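Local coordinates for protein 6-phospho-beta-d glycosidase (Streptococcus pyogenes, PDB 5FOO) that probably hydrolyses 6-phospho-beta-glucosides as a family 1 glycoside hydrolase, and holds 6-phosphocyclophellitol in its active-site pocket, at residues Ser232-Glu235 and Ala236-Ala239; Phe392-Glu395 and His396-Leu400; His242-Glu245 and Leu246-Asp250; Ala189-Val192 and Ala193-Ala197. The protein carries 1 engineered substitution. All blocks are in the same frame, centred on the assembly; numbering follows the deposited sequence.

Contact 1 (Ser232-Glu235 and Ala236-Ala239)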
loop_
_atom_site.group_PDB
_atom_site.type_symbol
_atom_site.label_atom_id
_atom_site.label_comp_id
_atom_site.label_asym_id
_atom_site.label_seq_id
_atom_site.Cartn_x
_atom_site.Cartn_y
_atom_site.Cartn_z
ATOM N N SER A 232 13.376 16.628 -18.813
ATOM C CA SER A 232 13.255 17.441 -20.046
ATOM C C SER A 232 12.797 16.505 -21.125
ATOM O O SER A 232 12.658 15.292 -20.879
ATOM C CB SER A 232 14.596 18.068 -20.487
ATOM O OG SER A 232 15.472 17.063 -21.000
ATOM N N GLN A 233 12.606 17.052 -22.328
ATOM C CA GLN A 233 12.228 16.262 -23.507
ATOM C C GLN A 233 13.416 15.780 -24.280
ATOM O O GLN A 233 13.230 15.203 -25.316
ATOM C CB GLN A 233 11.333 17.092 -24.442
ATOM C CG GLN A 233 10.059 17.577 -23.768
ATOM C CD GLN A 233 9.252 16.430 -23.233
ATOM O OE1 GLN A 233 9.084 16.290 -22.027
ATOM N NE2 GLN A 233 8.806 15.556 -24.119
ATOM N N SER A 234 14.651 15.948 -23.797
ATOM C CA SER A 234 15.805 15.289 -24.467
ATOM C C SER A 234 15.541 13.823 -24.618
ATOM O O SER A 234 14.841 13.201 -23.810
ATOM C CB SER A 234 17.099 15.465 -23.678
ATOM O OG SER A 234 17.207 14.617 -22.517
ATOM N N GLU A 235 16.181 13.225 -25.593
ATOM C CA GLU A 235 16.145 11.786 -25.787
ATOM C C GLU A 235 16.575 10.965 -24.549
ATOM O O GLU A 235 15.926 9.968 -24.174
ATOM C CB GLU A 235 17.060 11.470 -26.947
ATOM C CG GLU A 235 16.900 10.106 -27.570
ATOM C CD GLU A 235 17.322 10.151 -29.033
ATOM O OE1 GLU A 235 16.605 10.816 -29.819
ATOM O OE2 GLU A 235 18.384 9.573 -29.385
ATOM N N ALA A 236 17.676 11.400 -23.944
ATOM C CA ALA A 236 18.282 10.809 -22.756
ATOM C C ALA A 236 17.352 10.805 -21.534
ATOM O O ALA A 236 17.234 9.793 -20.836
ATOM C CB ALA A 236 19.571 11.557 -22.395
ATOM N N ASP A 237 16.744 11.949 -21.269
ATOM C CA ASP A 237 15.839 12.093 -20.125
ATOM C C ASP A 237 14.541 11.287 -20.356
ATOM O O ASP A 237 13.988 10.699 -19.418
ATOM C CB ASP A 237 15.515 13.561 -19.864
ATOM C CG ASP A 237 16.637 14.322 -19.159
ATOM O OD1 ASP A 237 17.476 13.694 -18.452
ATOM O OD2 ASP A 237 16.581 15.579 -19.239
ATOM N N MET A 238 14.076 11.253 -21.604
ATOM C CA MET A 238 12.898 10.451 -21.975
ATOM C C MET A 238 13.196 9.000 -21.868
ATOM O O MET A 238 12.334 8.246 -21.506
ATOM C CB MET A 238 12.394 10.702 -23.409
ATOM C CG MET A 238 11.908 12.122 -23.617
ATOM S SD MET A 238 10.343 12.483 -22.821
ATOM C CE MET A 238 9.336 12.218 -24.306
ATOM N N ALA A 239 14.386 8.575 -22.227
ATOM C CA ALA A 239 14.657 7.164 -22.132
ATOM C C ALA A 239 14.809 6.797 -20.635
ATOM O O ALA A 239 14.393 5.740 -20.225
ATOM C CB ALA A 239 15.896 6.801 -22.946
HETATM O O HOH W 1 19.450 15.642 -21.208
#
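Ser232 and Asp237 meet through a short hydrogen bond, Ser232 OG to Asp237 OD2 at 2.6 Å, which uses the anti lone pair of that oxygen. The same Ser232 OG accepts from Ser234 N at 3.1 Å and so closes an ST turn just ahead of helix 235-258. Ser234 is the N-cap: its OG, placed between backbone N and carbonyl carbon (chi1 76°), accepts from Asp237 N at 3.0 Å. Behind the cap the regular helix bonds begin, Met238 N to Ser234 O and Ala239 N to Glu235 O. This capped, hydrogen-bonded turn is the tight part. On its outer side a water sits 2.8 Å from Ser234 OG and gives a weak bond to Asp237 OD2. Looser still is the pairing of Gln233 and Met238, two exposed, bent chains that cross obliquely, Gln233 NE2 lying 3.4 Å from Met238 CE. The other carboxylate oxygen, Asp237 OD1, accepts from Ala306 N, joining the helix start to a neighbouring loop. One hydroxyl thus caps a backbone N-H of the first turn while a carboxylate lies close to the helix N-terminus, where the dipole would be expected to favour its negative charge.

Contact 2 (Phe392-Glu395 and His396-Leu400)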
loop_
_atom_site.group_PDB
_atom_site.type_symbol
_atom_site.label_atom_id
_atom_site.label_comp_id
_atom_site.label_asym_id
_atom_site.label_seq_id
_atom_site.Cartn_x
_atom_site.Cartn_y
_atom_site.Cartn_z
ATOM N N PHE A 392 -4.487 19.918 1.114
ATOM C CA PHE A 392 -3.865 18.827 0.339
ATOM C C PHE A 392 -4.947 17.839 -0.158
ATOM O O PHE A 392 -4.950 17.473 -1.321
ATOM C CB PHE A 392 -2.797 18.121 1.211
ATOM C CG PHE A 392 -2.063 16.946 0.567
ATOM C CD1 PHE A 392 -2.629 15.671 0.526
ATOM C CD2 PHE A 392 -0.730 17.071 0.148
ATOM C CE1 PHE A 392 -1.913 14.583 0.001
ATOM C CE2 PHE A 392 -0.038 16.005 -0.343
ATOM C CZ PHE A 392 -0.602 14.750 -0.414
ATOM N N LEU A 393 -5.776 17.332 0.745
ATOM C CA LEU A 393 -6.807 16.320 0.335
ATOM C C LEU A 393 -7.736 16.909 -0.728
ATOM O O LEU A 393 -7.964 16.305 -1.763
ATOM C CB LEU A 393 -7.583 15.778 1.530
ATOM C CG LEU A 393 -6.727 15.015 2.577
ATOM C CD1 LEU A 393 -7.593 14.602 3.736
ATOM C CD2 LEU A 393 -5.941 13.831 2.056
ATOM N N LYS A 394 -8.163 18.143 -0.504
ATOM C CA LYS A 394 -9.074 18.863 -1.412
ATOM C C LYS A 394 -8.499 18.959 -2.803
ATOM O O LYS A 394 -9.159 18.570 -3.773
ATOM C CB LYS A 394 -9.395 20.258 -0.846
ATOM C CG LYS A 394 -10.316 21.111 -1.676
ATOM C CD LYS A 394 -11.156 22.032 -0.796
ATOM C CE LYS A 394 -12.019 22.923 -1.698
ATOM N NZ LYS A 394 -13.185 23.553 -1.025
ATOM N N GLU A 395 -7.251 19.416 -2.929
ATOM C CA GLU A 395 -6.617 19.439 -4.272
ATOM C C GLU A 395 -6.525 18.090 -4.961
ATOM O O GLU A 395 -6.693 18.013 -6.188
ATOM C CB GLU A 395 -5.197 20.063 -4.247
ATOM C CG GLU A 395 -5.197 21.549 -3.902
ATOM C CD GLU A 395 -3.793 22.122 -3.654
ATOM O OE1 GLU A 395 -2.803 21.607 -4.230
ATOM O OE2 GLU A 395 -3.689 23.083 -2.853
ATOM N N HIS A 396 -6.177 17.036 -4.224
ATOM C CA HIS A 396 -5.936 15.734 -4.871
ATOM C C HIS A 396 -7.294 15.177 -5.363
ATOM O O HIS A 396 -7.413 14.655 -6.496
ATOM C CB HIS A 396 -5.185 14.771 -3.919
ATOM C CG HIS A 396 -3.714 15.054 -3.845
ATOM N ND1 HIS A 396 -3.197 16.109 -3.109
ATOM C CD2 HIS A 396 -2.654 14.456 -4.440
ATOM C CE1 HIS A 396 -1.894 16.167 -3.278
ATOM N NE2 HIS A 396 -1.531 15.177 -4.071
ATOM N N LEU A 397 -8.283 15.346 -4.494
ATOM C CA LEU A 397 -9.679 15.008 -4.785
ATOM C C LEU A 397 -10.232 15.784 -5.943
ATOM O O LEU A 397 -11.056 15.235 -6.677
ATOM C CB LEU A 397 -10.597 15.226 -3.585
ATOM C CG LEU A 397 -10.805 14.021 -2.712
ATOM C CD1 LEU A 397 -11.511 14.457 -1.466
ATOM C CD2 LEU A 397 -11.642 12.968 -3.398
ATOM N N THR A 398 -9.800 17.044 -6.124
ATOM C CA THR A 398 -10.261 17.847 -7.248
ATOM C C THR A 398 -9.736 17.225 -8.529
ATOM O O THR A 398 -10.442 17.180 -9.570
ATOM C CB THR A 398 -9.828 19.307 -7.139
ATOM O OG1 THR A 398 -10.404 19.877 -5.960
ATOM C CG2 THR A 398 -10.309 20.069 -8.301
ATOM N N TYR A 399 -8.495 16.744 -8.500
ATOM C CA TYR A 399 -7.991 16.146 -9.705
ATOM C C TYR A 399 -8.528 14.736 -9.938
ATOM O O TYR A 399 -8.624 14.335 -11.076
ATOM C CB TYR A 399 -6.485 16.178 -9.760
ATOM C CG TYR A 399 -5.948 17.533 -10.130
ATOM C CD1 TYR A 399 -5.859 17.914 -11.461
ATOM C CD2 TYR A 399 -5.555 18.423 -9.155
ATOM C CE1 TYR A 399 -5.384 19.161 -11.813
ATOM C CE2 TYR A 399 -5.065 19.675 -9.484
ATOM C CZ TYR A 399 -4.970 20.027 -10.821
ATOM O OH TYR A 399 -4.479 21.243 -11.143
ATOM N N LEU A 400 -8.881 14.011 -8.879
ATOM C CA LEU A 400 -9.575 12.719 -9.031
ATOM C C LEU A 400 -10.929 12.949 -9.700
ATOM O O LEU A 400 -11.302 12.232 -10.597
ATOM C CB LEU A 400 -9.761 12.051 -7.680
ATOM C CG LEU A 400 -10.188 10.622 -7.755
ATOM C CD1 LEU A 400 -9.115 9.763 -8.415
ATOM C CD2 LEU A 400 -10.536 10.125 -6.373
#
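Phe392-Glu395 runs straight into His396-Leu400 as continuous alpha helix, linked by i to i+4 bonds such as Leu397 N to Leu393 O at 2.9 Å. Two carbonyls on this turn take a second, side-chain donor. Phe392 O receives His396 N at 3.2 Å and, from the opposite face of its plane, His396 ND1 at 2.9 Å. Lys394 O likewise accepts Thr398 N and also Thr398 OG1 at 2.8 Å, the hydroxyl coming from above the carbonyl plane. The ND1 bond is nearly straight at 165° and lies in the imidazole plane, which fixes the rotation of the ring. Held so, His396 stacks face to face on Phe392, centroids 4.1 Å apart and planes 27° from parallel, with His396 CE1 over the centre of the phenyl ring. Phe392 reaches this position because its CG stands anti to the backbone N (chi1 179°). At the next turn Glu395 O meets the edge of the Tyr399 ring at CD2, 3.2 Å away. Glu395 itself turns outward to a salt bridge with Arg332 and a hydrogen bond from Gln391. Around the helix, Leu393 and Leu397 pack on barrel strand 410-416, the stacked rings touch Asn367 of strand 362-367, and His396 and Tyr399 meet helix 344-356.

Contact 3 (His242-Glu245 and Leu246-Asp250)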
loop_
_atom_site.group_PDB
_atom_site.type_symbol
_atom_site.label_atom_id
_atom_site.label_comp_id
_atom_site.label_asym_id
_atom_site.label_seq_id
_atom_site.Cartn_x
_atom_site.Cartn_y
_atom_site.Cartn_z
ATOM N N HIS A 242 11.218 6.489 -19.369
ATOM C CA HIS A 242 10.711 5.301 -19.991
ATOM C C HIS A 242 11.128 4.088 -19.188
ATOM O O HIS A 242 10.269 3.240 -18.863
ATOM C CB HIS A 242 11.187 5.153 -21.447
ATOM C CG HIS A 242 10.549 3.999 -22.150
ATOM N ND1 HIS A 242 9.205 3.974 -22.457
ATOM C CD2 HIS A 242 11.028 2.805 -22.522
ATOM C CE1 HIS A 242 8.897 2.843 -23.039
ATOM N NE2 HIS A 242 9.987 2.111 -23.082
ATOM N N PHE A 243 12.420 3.961 -18.881
ATOM C CA PHE A 243 12.828 2.782 -18.145
ATOM C C PHE A 243 12.298 2.839 -16.718
ATOM O O PHE A 243 11.851 1.832 -16.189
ATOM C CB PHE A 243 14.350 2.440 -18.230
ATOM C CG PHE A 243 14.688 1.187 -17.461
ATOM C CD1 PHE A 243 14.541 -0.069 -18.040
ATOM C CD2 PHE A 243 14.982 1.255 -16.114
ATOM C CE1 PHE A 243 14.752 -1.210 -17.275
ATOM C CE2 PHE A 243 15.203 0.085 -15.347
ATOM C CZ PHE A 243 15.085 -1.125 -15.921
ATOM N N ALA A 244 12.285 4.013 -16.091
ATOM C CA ALA A 244 11.786 4.094 -14.747
ATOM C C ALA A 244 10.301 3.656 -14.640
ATOM O O ALA A 244 9.886 3.064 -13.617
ATOM C CB ALA A 244 11.958 5.451 -14.179
ATOM N N GLU A 245 9.541 3.905 -15.704
ATOM C CA GLU A 245 8.126 3.452 -15.752
ATOM C C GLU A 245 8.078 1.986 -15.939
ATOM O O GLU A 245 7.336 1.321 -15.228
ATOM C CB GLU A 245 7.314 4.169 -16.822
ATOM C CG GLU A 245 7.331 5.668 -16.526
ATOM C CD GLU A 245 6.019 6.368 -16.544
ATOM O OE1 GLU A 245 5.088 5.802 -17.091
ATOM O OE2 GLU A 245 5.953 7.503 -16.013
ATOM N N LEU A 246 8.900 1.461 -16.845
ATOM C CA LEU A 246 8.891 0.012 -17.078
ATOM C C LEU A 246 9.036 -0.809 -15.805
ATOM O O LEU A 246 8.327 -1.813 -15.636
ATOM C CB LEU A 246 9.981 -0.466 -18.031
ATOM C CG LEU A 246 9.852 -0.275 -19.516
ATOM C CD1 LEU A 246 11.155 -0.755 -20.146
ATOM C CD2 LEU A 246 8.689 -1.090 -20.046
ATOM N N TRP A 247 10.015 -0.418 -14.977
ATOM C CA TRP A 247 10.309 -1.046 -13.718
ATOM C C TRP A 247 9.291 -0.677 -12.629
ATOM O O TRP A 247 8.693 -1.562 -12.049
ATOM C CB TRP A 247 11.766 -0.720 -13.244
ATOM C CG TRP A 247 12.084 -1.254 -11.905
ATOM C CD1 TRP A 247 12.103 -0.531 -10.745
ATOM C CD2 TRP A 247 12.466 -2.596 -11.542
ATOM N NE1 TRP A 247 12.405 -1.330 -9.698
ATOM C CE2 TRP A 247 12.609 -2.617 -10.155
ATOM C CE3 TRP A 247 12.650 -3.789 -12.246
ATOM C CZ2 TRP A 247 12.963 -3.744 -9.474
ATOM C CZ3 TRP A 247 13.008 -4.900 -11.567
ATOM C CH2 TRP A 247 13.151 -4.886 -10.188
ATOM N N ASN A 248 9.159 0.600 -12.310
ATOM C CA ASN A 248 8.399 1.005 -11.119
ATOM C C ASN A 248 6.874 0.842 -11.278
ATOM O O ASN A 248 6.182 0.718 -10.286
ATOM C CB ASN A 248 8.725 2.442 -10.658
ATOM C CG ASN A 248 10.174 2.587 -10.223
ATOM O OD1 ASN A 248 10.550 2.152 -9.132
ATOM N ND2 ASN A 248 11.020 3.112 -11.118
ATOM N N ASN A 249 6.386 0.877 -12.512
ATOM C CA ASN A 249 4.954 0.802 -12.794
ATOM C C ASN A 249 4.580 -0.457 -13.584
ATOM O O ASN A 249 3.766 -1.264 -13.095
ATOM C CB ASN A 249 4.467 2.073 -13.484
ATOM C CG ASN A 249 4.649 3.292 -12.587
ATOM O OD1 ASN A 249 4.814 3.154 -11.380
ATOM N ND2 ASN A 249 4.599 4.445 -13.145
ATOM N N ASP A 250 5.180 -0.625 -14.763
ATOM C CA ASP A 250 4.719 -1.639 -15.707
ATOM C C ASP A 250 4.839 -3.065 -15.253
ATOM O O ASP A 250 3.934 -3.859 -15.546
ATOM C CB ASP A 250 5.382 -1.507 -17.033
ATOM C CG ASP A 250 5.062 -0.232 -17.727
ATOM O OD1 ASP A 250 4.419 0.688 -17.158
ATOM O OD2 ASP A 250 5.524 -0.121 -18.849
#
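Asn248 folds back onto Ala244, and hydrogen bonding carries most of this contact. Its ND2 gives a bond to Ala244 O at 2.7 Å, tilted from both the amide and the carbonyl plane, while Asn248 N reaches the same oxygen at 2.9 Å. With CG beside the backbone N (chi1 -63°), the amide is brought back over the preceding turn; Tyr323 OH is a further partner of ND2. Glu245 O is also doubly used, by Asn249 N and Asp250 N, both at 2.9 Å and from opposite faces of the carbonyl. The latter bond spans five residues and marks a pi-type widening of helix 235-258.

Apolar packing centres on Phe243. Leu246 CD1 lies 4.0 Å from Phe243 CD1, the two side chains crossing at about a right angle, and Trp247 runs alongside with its CB 4.1 Å from Phe243 CE2. Of the polar ends, His242 bonds to Glu264, Glu245 to Ala228 N, and Trp247 NE1 to Glu171.

Trp247 packs on helix 166-174 and Phe243 on helix 263-271, flanking this helix of the (beta/alpha)8 barrel. Across the wide turn Glu245 O serves two successive N-H groups, while one residue earlier Asn248 ND2 adds a second bond to Ala244 O.

Contact 4 (Ala189-Val192 and Ala193-Ala197)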
loop_
_atom_site.group_PDB
_atom_site.type_symbol
_atom_site.label_atom_id
_atom_site.label_comp_id
_atom_site.label_asym_id
_atom_site.label_seq_id
_atom_site.Cartn_x
_atom_site.Cartn_y
_atom_site.Cartn_z
ATOM N N ALA A 189 16.434 -8.991 -5.792
ATOM C CA ALA A 189 15.324 -8.078 -5.979
ATOM C C ALA A 189 14.424 -8.494 -7.151
ATOM O O ALA A 189 13.222 -8.501 -7.028
ATOM C CB ALA A 189 15.834 -6.700 -6.200
ATOM N N VAL A 190 15.036 -8.814 -8.290
ATOM C CA VAL A 190 14.320 -9.131 -9.491
ATOM C C VAL A 190 13.543 -10.442 -9.299
ATOM O O VAL A 190 12.402 -10.581 -9.758
ATOM C CB VAL A 190 15.293 -9.200 -10.677
ATOM C CG1 VAL A 190 14.636 -9.742 -11.911
ATOM C CG2 VAL A 190 15.819 -7.802 -10.956
ATOM N N GLN A 191 14.150 -11.409 -8.633
ATOM C CA GLN A 191 13.471 -12.671 -8.422
ATOM C C GLN A 191 12.291 -12.443 -7.422
ATOM O O GLN A 191 11.199 -12.947 -7.656
ATOM C CB GLN A 191 14.457 -13.774 -7.933
ATOM C CG GLN A 191 13.806 -15.135 -7.757
ATOM C CD GLN A 191 13.353 -15.750 -9.067
ATOM O OE1 GLN A 191 14.160 -15.887 -9.982
ATOM N NE2 GLN A 191 12.061 -16.170 -9.163
ATOM N N VAL A 192 12.528 -11.694 -6.354
ATOM C CA VAL A 192 11.461 -11.291 -5.435
ATOM C C VAL A 192 10.278 -10.632 -6.149
ATOM O O VAL A 192 9.132 -10.981 -5.834
ATOM C CB VAL A 192 12.010 -10.448 -4.269
ATOM C CG1 VAL A 192 10.936 -9.748 -3.442
ATOM C CG2 VAL A 192 12.788 -11.371 -3.307
ATOM N N ALA A 193 10.547 -9.722 -7.103
ATOM C CA ALA A 193 9.502 -9.094 -7.873
ATOM C C ALA A 193 8.677 -10.127 -8.663
ATOM O O ALA A 193 7.450 -10.104 -8.606
ATOM C CB ALA A 193 10.078 -8.058 -8.794
ATOM N N TYR A 194 9.352 -11.049 -9.360
ATOM C CA TYR A 194 8.614 -12.122 -10.037
ATOM C C TYR A 194 7.788 -12.946 -9.022
ATOM O O TYR A 194 6.620 -13.280 -9.281
ATOM C CB TYR A 194 9.548 -13.037 -10.817
ATOM C CG TYR A 194 8.908 -14.280 -11.367
ATOM C CD1 TYR A 194 8.816 -15.402 -10.628
ATOM C CD2 TYR A 194 8.402 -14.294 -12.664
ATOM C CE1 TYR A 194 8.209 -16.553 -11.142
ATOM C CE2 TYR A 194 7.804 -15.420 -13.207
ATOM C CZ TYR A 194 7.685 -16.541 -12.435
ATOM O OH TYR A 194 7.096 -17.597 -12.982
ATOM N N ASN A 195 8.384 -13.237 -7.857
ATOM C CA ASN A 195 7.742 -14.118 -6.905
ATOM C C ASN A 195 6.501 -13.441 -6.298
ATOM O O ASN A 195 5.479 -14.094 -6.087
ATOM C CB ASN A 195 8.702 -14.589 -5.817
ATOM C CG ASN A 195 9.719 -15.618 -6.313
ATOM O OD1 ASN A 195 9.679 -16.115 -7.460
ATOM N ND2 ASN A 195 10.647 -15.940 -5.436
ATOM N N LEU A 196 6.564 -12.126 -6.082
ATOM C CA LEU A 196 5.388 -11.359 -5.601
ATOM C C LEU A 196 4.225 -11.321 -6.596
ATOM O O LEU A 196 3.029 -11.458 -6.217
ATOM C CB LEU A 196 5.821 -9.967 -5.185
ATOM C CG LEU A 196 6.625 -9.979 -3.896
ATOM C CD1 LEU A 196 7.309 -8.632 -3.761
ATOM C CD2 LEU A 196 5.757 -10.211 -2.684
ATOM N N ALA A 197 4.578 -11.177 -7.868
ATOM C CA ALA A 197 3.601 -11.206 -8.955
ATOM C C ALA A 197 2.952 -12.590 -9.127
ATOM O O ALA A 197 1.768 -12.667 -9.327
ATOM C CB ALA A 197 4.248 -10.809 -10.252
#
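Val192 and Gln191 of helix 186-208 have the most surface buried here, and they meet different partners on the following turn. Val192 CG1, anti to the backbone N (chi1 168°), lies 3.8 Å from Leu196 CD1. These two side chains run alongside each other in the same direction, and Leu196 CG also closes to 3.3 Å on Val192 O, which accepts from Leu196 N at 2.8 Å. Gln191 instead makes a polar bridge. Its chain bends at chi2 (67°), bringing NE2 forward along the helix toward the next turn, where it donates to Asn195 OD1 at 2.9 Å; the acceptor lies in the Gln191 amide plane, but the donor stands above the Asn195 carbonyl plane, and the two amides are turned 50° apart. Gln191 NE2 also comes to 3.6 Å from Tyr194 CD1. This helix lies on the outside of the (beta/alpha)8 barrel common to family 1 glycoside hydrolases, wedged between helices 136-153, 166-174 and 235-258. The remaining amide atoms have partners elsewhere: Gln191 OE1 accepts from Gln277 N, and Asn195 ND2 donates to Trp133 O. Ala193, third in buried surface, rests its CB 3.6 Å from both Ala189 O and Val190 O. Its methyl group also meets Leu251 and Phe252 of helix 235-258, and Val170 of helix 166-174.

All four contacts are local: contact 1 spans a loop and a helix start, the others lie wholly within helices. Contact 1 lies at the surface and contact 4 is buried, while contacts 2 and 3 are partly buried. Contacts 1 and 3 share helix 235-258, the first at its capped start and the second further along at its wide turn, with centres 14 Å apart. Contact 4, on helix 186-208, packs against contact 3 where Val190 CG2 comes 4.0 Å from Trp247 CH2. Contact 2 stands apart on helix 387-405, across the chain's centre from contact 4. Hydroxyl and carboxylate with water dominate at the surface; ring stacking, amide bridges and aliphatic packing take over further in.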